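Side-chain contacts in nuclear polyadenylated RNA-binding protein NAB2 (Saccharomyces cerevisiae, PDB 2V75), which binds the poly(A) tails of mRNAs and pre-mRNAs, protects these RNAs from degradation by the exosome, and takes part in poly(A) tail length control and nuclear export: residues I28-E33 against A53-S58; L37-G42 against Q69-A74; L75-Q80 against E85-K90. One frame throughout, in Å; residues are numbered along the deposited sequence.

Interaction 1. Residues I28-E33 against A53-S58; sequences IKYVAE and ASLFDS
Y30, which meets L55 and F56 across this contact, has its backbone N hydrogen-bonded to OD1 of D27. That bond ties the first turn of helix 28-40 to the residue just before it. On the other segment, S58 OG is hydrogen-bonded to E26 OE2 and weakly to N25 OD1. Both bonds run to the loop that precedes helix 28-40. No hydrogen bond joins the two segments directly, so what passes between them is apolar.

The F56 ring is the centre of the contact. V31 lays one methyl, CG2, over a face of this ring. The methyl sits 4.0 Å from the F56 ring centroid and 27° off the ring normal, a CH-pi contact. It is displaced toward the CZ rim, and V31 CG2 to F56 CZ is 3.6 Å. CB of the neighbouring L55 lies over the opposite face of F56, also offset toward the rim. The ring is thus held between two aliphatic groups, one from each segment. A chi1 of -56° sets F56 CG beside the backbone N and extends the ring toward helix 28-40.

Y30 approaches differently. The two aromatic rings meet edge to edge, with Y30 CE2 4.1 Å from F56 CZ, and neither lies over a face of the other. Farther out, Y30 OH comes within 4.5 Å of L55 CD2, a loose touch.

E26 also touches V31 and F56, and L18 of helix 7-18 packs on V31. The contact therefore joins the start of helix 28-40 to the end of helix 45-55 and the turn after it. V31 and F56 are buried while Y30 is exposed. The contact rests on apolar packing of F56 with V31 and Y30; the hydrogen bonds near it run to the preceding loop and not across.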
ATOM      1  N   ILE A  28       6.606  -8.687   2.939  1.00 46.52           N
ATOM      2  CA  ILE A  28       6.185  -7.291   2.774  1.00 44.66           C
ATOM      3  C   ILE A  28       6.617  -6.759   1.411  1.00 39.42           C
ATOM      4  O   ILE A  28       5.821  -6.127   0.752  1.00 41.41           O
ATOM      5  CB  ILE A  28       6.724  -6.412   3.915  1.00 47.86           C
ATOM      6  CG1 ILE A  28       5.908  -6.667   5.180  1.00 49.39           C
ATOM      7  CG2 ILE A  28       6.673  -4.943   3.576  1.00 52.05           C
ATOM      8  CD1 ILE A  28       6.625  -6.071   6.442  1.00 47.38           C
ATOM      9  N   LYS A  29       7.841  -7.052   0.997  1.00 39.98           N
ATOM     10  CA  LYS A  29       8.421  -6.497  -0.225  1.00 45.65           C
ATOM     11  C   LYS A  29       7.562  -6.996  -1.391  1.00 47.28           C
ATOM     12  O   LYS A  29       7.211  -6.235  -2.294  1.00 41.70           O
ATOM     13  CB  LYS A  29       9.853  -6.944  -0.369  1.00 50.91           C
ATOM     14  CG  LYS A  29      10.626  -6.257  -1.486  1.00 57.89           C
ATOM     15  CD  LYS A  29      12.119  -6.644  -1.519  1.00 61.01           C
ATOM     16  CE  LYS A  29      12.958  -5.805  -0.554  1.00 65.94           C
ATOM     17  NZ  LYS A  29      12.669  -4.349  -0.715  1.00 64.12           N
ATOM     18  N   TYR A  30       7.174  -8.265  -1.334  1.00 45.32           N
ATOM     19  CA  TYR A  30       6.365  -8.830  -2.425  1.00 42.17           C
ATOM     20  C   TYR A  30       4.974  -8.246  -2.455  1.00 39.67           C
ATOM     21  O   TYR A  30       4.518  -7.848  -3.538  1.00 41.09           O
ATOM     22  CB  TYR A  30       6.234 -10.338  -2.285  1.00 40.11           C
ATOM     23  CG  TYR A  30       5.333 -10.969  -3.338  1.00 36.16           C
ATOM     24  CD1 TYR A  30       5.751 -11.065  -4.647  1.00 40.54           C
ATOM     25  CD2 TYR A  30       4.082 -11.488  -3.021  1.00 37.18           C
ATOM     26  CE1 TYR A  30       4.944 -11.676  -5.614  1.00 34.04           C
ATOM     27  CE2 TYR A  30       3.256 -12.086  -3.996  1.00 36.11           C
ATOM     28  CZ  TYR A  30       3.700 -12.152  -5.299  1.00 39.29           C
ATOM     29  OH  TYR A  30       2.952 -12.779  -6.288  1.00 32.49           O
ATOM     30  N   VAL A  31       4.298  -8.212  -1.299  1.00 38.27           N
ATOM     31  CA  VAL A  31       2.947  -7.607  -1.204  1.00 39.25           C
ATOM     32  C   VAL A  31       3.013  -6.146  -1.706  1.00 43.27           C
ATOM     33  O   VAL A  31       2.165  -5.713  -2.499  1.00 38.93           O
ATOM     34  CB  VAL A  31       2.325  -7.721   0.198  1.00 38.96           C
ATOM     35  CG1 VAL A  31       0.964  -6.980   0.292  1.00 38.49           C
ATOM     36  CG2 VAL A  31       2.179  -9.188   0.649  1.00 48.37           C
ATOM     37  N   ALA A  32       4.021  -5.389  -1.304  1.00 42.47           N
ATOM     38  CA  ALA A  32       4.157  -4.012  -1.770  1.00 42.62           C
ATOM     39  C   ALA A  32       4.321  -3.959  -3.296  1.00 41.30           C
ATOM     40  O   ALA A  32       3.696  -3.146  -3.995  1.00 39.75           O
ATOM     41  CB  ALA A  32       5.347  -3.331  -1.073  1.00 42.42           C
ATOM     42  N   GLU A  33       5.119  -4.855  -3.849  1.00 44.49           N
ATOM     43  CA  GLU A  33       5.314  -4.864  -5.298  1.00 41.72           C
ATOM     44  C   GLU A  33       4.011  -5.213  -6.004  1.00 38.85           C
ATOM     45  O   GLU A  33       3.716  -4.673  -7.081  1.00 39.44           O
ATOM     46  CB  GLU A  33       6.400  -5.856  -5.671  1.00 41.74           C
ATOM     47  CG  GLU A  33       7.805  -5.324  -5.378  1.00 48.80           C
ATOM     48  CD  GLU A  33       8.536  -4.844  -6.629  1.00 65.40           C
ATOM     49  OE1 GLU A  33       7.926  -4.823  -7.728  1.00 66.31           O
ATOM     50  OE2 GLU A  33       9.746  -4.527  -6.511  1.00 72.19           O
ATOM     51  N   ALA A  53      -7.148  -9.843  -1.496  1.00 36.74           N
ATOM     52  CA  ALA A  53      -7.927 -10.775  -0.687  1.00 39.72           C
ATOM     53  C   ALA A  53      -7.907 -12.189  -1.251  1.00 41.08           C
ATOM     54  O   ALA A  53      -8.000 -13.168  -0.490  1.00 37.63           O
ATOM     55  CB  ALA A  53      -9.360 -10.319  -0.535  1.00 34.84           C
ATOM     56  N   SER A  54      -7.873 -12.298  -2.577  1.00 36.81           N
ATOM     57  CA  SER A  54      -7.697 -13.590  -3.211  1.00 38.31           C
ATOM     58  C   SER A  54      -6.309 -14.220  -2.992  1.00 37.74           C
ATOM     59  O   SER A  54      -6.180 -15.411  -3.039  1.00 35.95           O
ATOM     60  CB  SER A  54      -8.040 -13.520  -4.700  1.00 42.42           C
ATOM     61  OG  SER A  54      -6.982 -13.021  -5.477  1.00 47.17           O
ATOM     62  N   LEU A  55      -5.278 -13.419  -2.782  1.00 34.68           N
ATOM     63  CA  LEU A  55      -3.928 -13.908  -2.540  1.00 36.00           C
ATOM     64  C   LEU A  55      -3.504 -14.173  -1.084  1.00 33.46           C
ATOM     65  O   LEU A  55      -2.642 -15.017  -0.815  1.00 34.48           O
ATOM     66  CB  LEU A  55      -2.937 -12.919  -3.139  1.00 36.58           C
ATOM     67  CG  LEU A  55      -2.500 -13.333  -4.556  1.00 42.88           C
ATOM     68  CD1 LEU A  55      -3.646 -13.143  -5.535  1.00 42.76           C
ATOM     69  CD2 LEU A  55      -1.299 -12.475  -4.910  1.00 45.45           C
ATOM     70  N   PHE A  56      -4.106 -13.454  -0.155  1.00 33.33           N
ATOM     71  CA  PHE A  56      -3.626 -13.422   1.219  1.00 36.02           C
ATOM     72  C   PHE A  56      -4.830 -13.564   2.171  1.00 40.03           C
ATOM     73  O   PHE A  56      -5.513 -12.592   2.388  1.00 32.81           O
ATOM     74  CB  PHE A  56      -2.924 -12.093   1.473  1.00 36.76           C
ATOM     75  CG  PHE A  56      -1.799 -11.843   0.484  1.00 38.07           C
ATOM     76  CD1 PHE A  56      -0.650 -12.614   0.535  1.00 42.60           C
ATOM     77  CD2 PHE A  56      -1.945 -10.869  -0.496  1.00 44.30           C
ATOM     78  CE1 PHE A  56       0.403 -12.402  -0.398  1.00 40.42           C
ATOM     79  CE2 PHE A  56      -0.934 -10.678  -1.441  1.00 43.61           C
ATOM     80  CZ  PHE A  56       0.200 -11.455  -1.380  1.00 38.82           C
ATOM     81  N   ASP A  57      -5.070 -14.766   2.676  1.00 43.40           N
ATOM     82  CA  ASP A  57      -6.137 -15.027   3.638  1.00 38.92           C
ATOM     83  C   ASP A  57      -5.762 -14.743   5.098  1.00 35.97           C
ATOM     84  O   ASP A  57      -6.612 -14.848   5.995  1.00 39.43           O
ATOM     85  CB  ASP A  57      -6.656 -16.442   3.476  1.00 41.41           C
ATOM     86  CG  ASP A  57      -5.563 -17.490   3.562  1.00 43.96           C
ATOM     87  OD1 ASP A  57      -4.401 -17.137   3.927  1.00 46.13           O
ATOM     88  OD2 ASP A  57      -5.872 -18.663   3.242  1.00 49.67           O
ATOM     89  N   SER A  58      -4.511 -14.363   5.324  1.00 35.22           N
ATOM     90  CA  SER A  58      -3.997 -13.997   6.639  1.00 39.26           C
ATOM     91  C   SER A  58      -4.236 -12.527   7.012  1.00 35.70           C
ATOM     92  O   SER A  58      -3.925 -12.122   8.136  1.00 39.18           O
ATOM     93  CB  SER A  58      -2.487 -14.300   6.645  1.00 44.35           C
ATOM     94  OG  SER A  58      -1.875 -13.685   5.493  1.00 49.00           O
TER

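Interaction 2. Residues L37-G42 against Q69-A74; sequences LLIVNG and QTAFFA
I39 supplies a backbone acceptor to the Schellman motif that ends helix 28-40, and its side chain packs on A71 and F72 of helix 61-79. In this motif G42 N bonds to I39 O at 2.9 Å. G42 has positive phi (101°), as its place in the motif requires. The same helix end carries a second tie, from N41 ND2 to L37 O at 2.9 Å. That bond is nearly straight (167°), lies in the carbonyl plane and uses a lone pair of the oxygen.

I39 reaches across with all its branches. CG1 lies over a face of the F72 ring, 4.0 Å from the centroid, a CH-pi contact. CG2 approaches the ring at F72 CE1, 3.7 Å away. CD1 passes on to A71 CB at 3.4 Å, tighter than usual for two carbons. With CG1 anti to the carbonyl carbon (chi1 -70°), the extended chain can meet both partners.

V14 of helix 7-18 also touches A71, and V45 of helix 45-55 touches F72. The helix end is thus fixed by backbone and amide bonds, while between segments 37-42 and 69-74 the contact is apolar and buried.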
ATOM      1  N   LEU A  37       1.947  -2.885  -8.640  1.00 41.33           N
ATOM      2  CA  LEU A  37       1.613  -3.416  -9.949  1.00 41.02           C
ATOM      3  C   LEU A  37       0.120  -3.212 -10.250  1.00 37.30           C
ATOM      4  O   LEU A  37      -0.228  -2.827 -11.388  1.00 38.51           O
ATOM      5  CB  LEU A  37       1.943  -4.916 -10.025  1.00 41.41           C
ATOM      6  CG  LEU A  37       1.526  -5.681 -11.275  1.00 43.61           C
ATOM      7  CD1 LEU A  37       2.368  -5.300 -12.473  1.00 46.19           C
ATOM      8  CD2 LEU A  37       1.622  -7.190 -11.051  1.00 42.24           C
ATOM      9  N   LEU A  38      -0.727  -3.518  -9.274  1.00 39.42           N
ATOM     10  CA  LEU A  38      -2.189  -3.433  -9.476  1.00 35.37           C
ATOM     11  C   LEU A  38      -2.589  -1.958  -9.665  1.00 40.76           C
ATOM     12  O   LEU A  38      -3.380  -1.640 -10.523  1.00 40.21           O
ATOM     13  CB  LEU A  38      -2.916  -4.043  -8.282  1.00 40.61           C
ATOM     14  CG  LEU A  38      -2.803  -5.580  -8.208  1.00 41.89           C
ATOM     15  CD1 LEU A  38      -3.335  -6.087  -6.878  1.00 36.65           C
ATOM     16  CD2 LEU A  38      -3.469  -6.195  -9.444  1.00 44.50           C
ATOM     17  N   ILE A  39      -1.984  -1.057  -8.907  1.00 38.12           N
ATOM     18  CA  ILE A  39      -2.398   0.358  -8.887  1.00 40.45           C
ATOM     19  C   ILE A  39      -1.893   1.053 -10.115  1.00 44.90           C
ATOM     20  O   ILE A  39      -2.667   1.641 -10.865  1.00 48.43           O
ATOM     21  CB  ILE A  39      -1.935   1.112  -7.641  1.00 43.09           C
ATOM     22  CG1 ILE A  39      -2.717   0.603  -6.430  1.00 44.69           C
ATOM     23  CG2 ILE A  39      -2.057   2.640  -7.875  1.00 47.77           C
ATOM     24  CD1 ILE A  39      -2.235   1.122  -5.070  1.00 50.08           C
ATOM     25  N   VAL A  40      -0.599   0.910 -10.387  1.00 43.12           N
ATOM     26  CA  VAL A  40      -0.033   1.564 -11.533  1.00 50.37           C
ATOM     27  C   VAL A  40      -0.722   1.171 -12.828  1.00 48.16           C
ATOM     28  O   VAL A  40      -0.768   1.945 -13.775  1.00 55.98           O
ATOM     29  CB  VAL A  40       1.447   1.214 -11.635  1.00 53.86           C
ATOM     30  CG1 VAL A  40       1.893   1.303 -13.089  1.00 55.40           C
ATOM     31  CG2 VAL A  40       2.196   2.157 -10.696  1.00 50.84           C
ATOM     32  N   ASN A  41      -1.258  -0.043 -12.887  1.00 51.79           N
ATOM     33  CA  ASN A  41      -1.896  -0.462 -14.114  1.00 51.01           C
ATOM     34  C   ASN A  41      -3.374  -0.130 -14.248  1.00 50.69           C
ATOM     35  O   ASN A  41      -4.027  -0.598 -15.182  1.00 53.99           O
ATOM     36  CB  ASN A  41      -1.621  -1.937 -14.363  1.00 60.05           C
ATOM     37  CG  ASN A  41      -0.236  -2.146 -14.932  1.00 66.40           C
ATOM     38  OD1 ASN A  41       0.005  -1.864 -16.111  1.00 71.20           O
ATOM     39  ND2 ASN A  41       0.698  -2.573 -14.083  1.00 63.90           N
ATOM     40  N   GLY A  42      -3.906   0.684 -13.347  1.00 41.80           N
ATOM     41  CA  GLY A  42      -5.285   1.157 -13.513  1.00 47.97           C
ATOM     42  C   GLY A  42      -6.360   0.461 -12.675  1.00 37.10           C
ATOM     43  O   GLY A  42      -7.535   0.557 -13.001  1.00 44.29           O
ATOM     44  N   GLN A  69      -6.267   2.107   0.273  1.00 39.73           N
ATOM     45  CA  GLN A  69      -6.617   3.519   0.432  1.00 37.44           C
ATOM     46  C   GLN A  69      -5.388   4.392   0.651  1.00 36.97           C
ATOM     47  O   GLN A  69      -5.195   5.421   0.024  1.00 38.48           O
ATOM     48  CB  GLN A  69      -7.623   3.642   1.592  1.00 37.33           C
ATOM     49  CG  GLN A  69      -8.960   3.089   1.221  1.00 38.31           C
ATOM     50  CD  GLN A  69      -9.958   3.164   2.371  1.00 41.21           C
ATOM     51  OE1 GLN A  69      -9.581   3.558   3.475  1.00 44.47           O
ATOM     52  NE2 GLN A  69     -11.195   2.761   2.119  1.00 43.36           N
ATOM     53  N   THR A  70      -4.499   3.968   1.542  1.00 40.69           N
ATOM     54  CA  THR A  70      -3.313   4.739   1.820  1.00 38.24           C
ATOM     55  C   THR A  70      -2.372   4.817   0.609  1.00 40.51           C
ATOM     56  O   THR A  70      -1.835   5.890   0.308  1.00 39.79           O
ATOM     57  CB  THR A  70      -2.516   4.077   2.950  1.00 43.25           C
ATOM     58  OG1 THR A  70      -3.335   4.064   4.108  1.00 44.53           O
ATOM     59  CG2 THR A  70      -1.170   4.791   3.225  1.00 44.97           C
ATOM     60  N   ALA A  71      -2.283   3.729  -0.127  1.00 38.80           N
ATOM     61  CA  ALA A  71      -1.451   3.671  -1.319  1.00 38.63           C
ATOM     62  C   ALA A  71      -1.964   4.669  -2.356  1.00 38.07           C
ATOM     63  O   ALA A  71      -1.176   5.407  -2.900  1.00 37.50           O
ATOM     64  CB  ALA A  71      -1.476   2.267  -1.933  1.00 39.17           C
ATOM     65  N   PHE A  72      -3.250   4.641  -2.679  1.00 36.31           N
ATOM     66  CA  PHE A  72      -3.723   5.533  -3.728  1.00 35.83           C
ATOM     67  C   PHE A  72      -3.565   6.976  -3.277  1.00 38.33           C
ATOM     68  O   PHE A  72      -3.248   7.893  -4.027  1.00 39.54           O
ATOM     69  CB  PHE A  72      -5.194   5.270  -4.044  1.00 37.93           C
ATOM     70  CG  PHE A  72      -5.459   4.193  -5.065  1.00 38.02           C
ATOM     71  CD1 PHE A  72      -5.385   4.450  -6.423  1.00 39.57           C
ATOM     72  CD2 PHE A  72      -5.906   2.952  -4.663  1.00 39.66           C
ATOM     73  CE1 PHE A  72      -5.682   3.444  -7.354  1.00 41.47           C
ATOM     74  CE2 PHE A  72      -6.230   1.960  -5.586  1.00 42.05           C
ATOM     75  CZ  PHE A  72      -6.125   2.212  -6.939  1.00 40.62           C
ATOM     76  N   PHE A  73      -3.872   7.217  -2.011  1.00 36.29           N
ATOM     77  CA  PHE A  73      -3.724   8.514  -1.436  1.00 36.21           C
ATOM     78  C   PHE A  73      -2.288   9.033  -1.537  1.00 37.89           C
ATOM     79  O   PHE A  73      -2.018  10.176  -1.983  1.00 39.96           O
ATOM     80  CB  PHE A  73      -4.263   8.494  -0.003  1.00 44.17           C
ATOM     81  CG  PHE A  73      -4.661   9.840   0.512  1.00 47.15           C
ATOM     82  CD1 PHE A  73      -5.978  10.307   0.475  1.00 43.07           C
ATOM     83  CD2 PHE A  73      -3.680  10.672   1.019  1.00 51.39           C
ATOM     84  CE1 PHE A  73      -6.304  11.556   0.975  1.00 46.72           C
ATOM     85  CE2 PHE A  73      -3.996  11.938   1.519  1.00 47.23           C
ATOM     86  CZ  PHE A  73      -5.314  12.368   1.497  1.00 50.33           C
ATOM     87  N   ALA A  74      -1.338   8.197  -1.131  1.00 36.16           N
ATOM     88  CA  ALA A  74       0.087   8.521  -1.184  1.00 35.48           C
ATOM     89  C   ALA A  74       0.559   8.820  -2.619  1.00 34.85           C
ATOM     90  O   ALA A  74       1.290   9.793  -2.825  1.00 39.24           O
ATOM     91  CB  ALA A  74       0.896   7.390  -0.591  1.00 39.56           C
TER

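Interaction 3. Residues L75-Q80 against E85-K90; sequences LEALQQ and ENIVSK
I87 points its side chain at helix 61-79, and its end meets A77 and L78. The chain of I87 is extended, with CD1 anti to CA (chi2 -179°), so this terminal methyl does the touching. It meets A77 CB at 3.9 Å. It also meets L78, at 3.8 Å from L78 CD2 and equally close to L78 CG.

The two partners offer different surfaces. A77 faces helix 84-93 directly and presents its single methyl. L78 starts out alongside, and only the end of its side chain swings nearer. Its first torsion (chi1 -70°) turns CG away from the carbonyl carbon and brings the branch point and CD2 against the I87 methyl. The L78 and I87 side chains run at a slant to each other.

One turn apart, near the end of helix 61-79, Q80 NE2 donates to E76 OE2 at 2.7 Å. The bond is bent, at 146°, and uses the anti lone pair of the carboxylate oxygen. It lies within segment 75-80, away from the I87 methyl.

I13 of helix 7-18 touches both L78 and I87, and E82 of the intervening loop touches I87. N86 N is hydrogen-bonded to S83 OG at the start of helix 84-93. Between these two helix pieces, then, cohesion comes from one buried methyl against aliphatic carbons, without any polar bond to set its direction.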
ATOM      1  N   LEU A  75       0.088   8.039  -3.588  1.00 37.70           N
ATOM      2  CA  LEU A  75       0.406   8.263  -4.995  1.00 38.22           C
ATOM      3  C   LEU A  75      -0.038   9.666  -5.440  1.00 37.41           C
ATOM      4  O   LEU A  75       0.718  10.383  -6.093  1.00 35.45           O
ATOM      5  CB  LEU A  75      -0.233   7.152  -5.849  1.00 40.70           C
ATOM      6  CG  LEU A  75      -0.020   7.240  -7.367  1.00 39.90           C
ATOM      7  CD1 LEU A  75       1.487   7.295  -7.716  1.00 43.24           C
ATOM      8  CD2 LEU A  75      -0.757   6.070  -8.076  1.00 43.26           C
ATOM      9  N   GLU A  76      -1.277  10.059  -5.116  1.00 35.48           N
ATOM     10  CA  GLU A  76      -1.799  11.339  -5.486  1.00 38.55           C
ATOM     11  C   GLU A  76      -0.962  12.422  -4.852  1.00 35.72           C
ATOM     12  O   GLU A  76      -0.540  13.365  -5.513  1.00 36.32           O
ATOM     13  CB  GLU A  76      -3.257  11.473  -5.037  1.00 37.44           C
ATOM     14  CG  GLU A  76      -3.865  12.814  -5.405  1.00 40.77           C
ATOM     15  CD  GLU A  76      -3.762  13.148  -6.892  1.00 44.62           C
ATOM     16  OE1 GLU A  76      -3.879  12.241  -7.750  1.00 42.79           O
ATOM     17  OE2 GLU A  76      -3.632  14.348  -7.188  1.00 40.53           O
ATOM     18  N   ALA A  77      -0.650  12.245  -3.569  1.00 38.39           N
ATOM     19  CA  ALA A  77       0.173  13.197  -2.832  1.00 35.86           C
ATOM     20  C   ALA A  77       1.529  13.381  -3.479  1.00 35.68           C
ATOM     21  O   ALA A  77       1.997  14.495  -3.707  1.00 37.85           O
ATOM     22  CB  ALA A  77       0.325  12.784  -1.383  1.00 40.42           C
ATOM     23  N   LEU A  78       2.174  12.270  -3.811  1.00 38.20           N
ATOM     24  CA  LEU A  78       3.398  12.340  -4.559  1.00 38.14           C
ATOM     25  C   LEU A  78       3.288  13.158  -5.868  1.00 38.02           C
ATOM     26  O   LEU A  78       4.153  14.005  -6.131  1.00 35.98           O
ATOM     27  CB  LEU A  78       3.886  10.935  -4.865  1.00 35.49           C
ATOM     28  CG  LEU A  78       4.407  10.128  -3.667  1.00 39.59           C
ATOM     29  CD1 LEU A  78       4.579   8.707  -4.159  1.00 39.34           C
ATOM     30  CD2 LEU A  78       5.760  10.733  -3.159  1.00 44.36           C
ATOM     31  N   GLN A  79       2.270  12.874  -6.684  1.00 36.38           N
ATOM     32  CA  GLN A  79       2.002  13.630  -7.925  1.00 42.41           C
ATOM     33  C   GLN A  79       1.804  15.136  -7.707  1.00 36.98           C
ATOM     34  O   GLN A  79       2.144  15.958  -8.560  1.00 32.74           O
ATOM     35  CB  GLN A  79       0.798  13.020  -8.663  1.00 48.47           C
ATOM     36  CG  GLN A  79       1.114  11.683  -9.363  1.00 49.98           C
ATOM     37  CD  GLN A  79      -0.123  10.859  -9.710  1.00 56.75           C
ATOM     38  OE1 GLN A  79      -1.204  11.057  -9.149  1.00 60.66           O
ATOM     39  NE2 GLN A  79       0.035   9.918 -10.637  1.00 60.72           N
ATOM     40  N   GLN A  80       1.292  15.509  -6.543  1.00 34.67           N
ATOM     41  CA  GLN A  80       1.102  16.903  -6.202  1.00 43.13           C
ATOM     42  C   GLN A  80       2.383  17.500  -5.636  1.00 46.32           C
ATOM     43  O   GLN A  80       2.435  18.681  -5.311  1.00 38.17           O
ATOM     44  CB  GLN A  80      -0.051  17.016  -5.213  1.00 40.12           C
ATOM     45  CG  GLN A  80      -1.347  16.549  -5.823  1.00 41.70           C
ATOM     46  CD  GLN A  80      -2.510  16.655  -4.845  1.00 49.53           C
ATOM     47  OE1 GLN A  80      -2.357  17.144  -3.722  1.00 55.26           O
ATOM     48  NE2 GLN A  80      -3.681  16.194  -5.274  1.00 48.63           N
ATOM     49  N   GLU A  85       9.654  11.284   1.933  1.00 38.39           N
ATOM     50  CA  GLU A  85      10.042  11.329   3.358  1.00 41.05           C
ATOM     51  C   GLU A  85       8.886  11.732   4.250  1.00 43.33           C
ATOM     52  O   GLU A  85       8.618  11.074   5.250  1.00 41.66           O
ATOM     53  CB  GLU A  85      11.172  12.337   3.598  1.00 43.42           C
ATOM     54  CG  GLU A  85      12.491  11.746   3.214  1.00 48.76           C
ATOM     55  CD  GLU A  85      13.594  12.798   3.442  1.00 49.16           C
ATOM     56  OE1 GLU A  85      13.869  13.195   4.661  1.00 46.63           O
ATOM     57  OE2 GLU A  85      14.186  13.187   2.364  1.00 52.95           O
ATOM     58  N   ASN A  86       8.225  12.837   3.884  1.00 45.50           N
ATOM     59  CA  ASN A  86       7.137  13.389   4.680  1.00 46.12           C
ATOM     60  C   ASN A  86       6.028  12.346   4.791  1.00 43.26           C
ATOM     61  O   ASN A  86       5.420  12.156   5.861  1.00 42.24           O
ATOM     62  CB  ASN A  86       6.563  14.683   4.064  1.00 41.84           C
ATOM     63  CG  ASN A  86       7.492  15.889   4.175  1.00 47.70           C
ATOM     64  OD1 ASN A  86       7.388  16.824   3.361  1.00 48.89           O
ATOM     65  ND2 ASN A  86       8.387  15.891   5.187  1.00 47.14           N
ATOM     66  N   ILE A  87       5.783  11.639   3.685  1.00 37.75           N
ATOM     67  CA  ILE A  87       4.743  10.629   3.662  1.00 38.10           C
ATOM     68  C   ILE A  87       5.084   9.429   4.557  1.00 39.70           C
ATOM     69  O   ILE A  87       4.262   8.957   5.340  1.00 41.39           O
ATOM     70  CB  ILE A  87       4.402  10.191   2.210  1.00 40.32           C
ATOM     71  CG1 ILE A  87       3.914  11.401   1.390  1.00 40.41           C
ATOM     72  CG2 ILE A  87       3.428   9.019   2.264  1.00 38.89           C
ATOM     73  CD1 ILE A  87       3.542  11.050  -0.038  1.00 41.27           C
ATOM     74  N   VAL A  88       6.319   8.958   4.441  1.00 43.22           N
ATOM     75  CA  VAL A  88       6.863   7.947   5.346  1.00 45.51           C
ATOM     76  C   VAL A  88       6.780   8.371   6.819  1.00 40.85           C
ATOM     77  O   VAL A  88       6.335   7.588   7.644  1.00 42.27           O
ATOM     78  CB  VAL A  88       8.321   7.647   4.988  1.00 39.29           C
ATOM     79  CG1 VAL A  88       8.974   6.738   6.059  1.00 40.37           C
ATOM     80  CG2 VAL A  88       8.435   6.951   3.620  1.00 39.36           C
ATOM     81  N   SER A  89       7.175   9.605   7.138  1.00 42.18           N
ATOM     82  CA  SER A  89       7.123  10.051   8.522  1.00 43.82           C
ATOM     83  C   SER A  89       5.679   9.974   9.066  1.00 44.05           C
ATOM     84  O   SER A  89       5.479   9.551  10.197  1.00 39.69           O
ATOM     85  CB  SER A  89       7.774  11.443   8.710  1.00 52.35           C
ATOM     86  OG  SER A  89       9.112  11.261   9.182  1.00 54.90           O
ATOM     87  N   LYS A  90       4.689  10.304   8.242  1.00 39.70           N
ATOM     88  CA  LYS A  90       3.276  10.264   8.635  1.00 41.12           C
ATOM     89  C   LYS A  90       2.835   8.818   8.917  1.00 36.52           C
ATOM     90  O   LYS A  90       2.159   8.552   9.916  1.00 34.11           O
ATOM     91  CB  LYS A  90       2.392  10.891   7.543  1.00 40.56           C
ATOM     92  CG  LYS A  90       2.349  12.442   7.511  1.00 48.19           C
ATOM     93  CD  LYS A  90       1.683  12.931   6.223  1.00 45.26           C
ATOM     94  CE  LYS A  90       2.193  14.290   5.743  1.00 47.83           C
ATOM     95  NZ  LYS A  90       2.307  15.255   6.858  1.00 44.84           N
TER

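All three contacts lie in the all-helical N-terminal domain of NAB2, the Mlp1-binding domain, whose family belongs to the PWI-like clan. Interactions 1 and 2 share helix 28-40, have centres about 14 Å apart, and their segments alternate along the chain. Interaction 3 follows both in sequence. It shares helix 61-79 with interaction 2, about 13 Å away between centres, and the two touch directly: I39 CG2 lies 3.7 Å from L75 CD2. The centres of interactions 1 and 3 are about 22 Å apart, on opposite sides of the chain's centre. Together they connect helices 28-40, 45-55, 61-79 and 84-93 in one compact domain, with helix 7-18 touching residues at each contact.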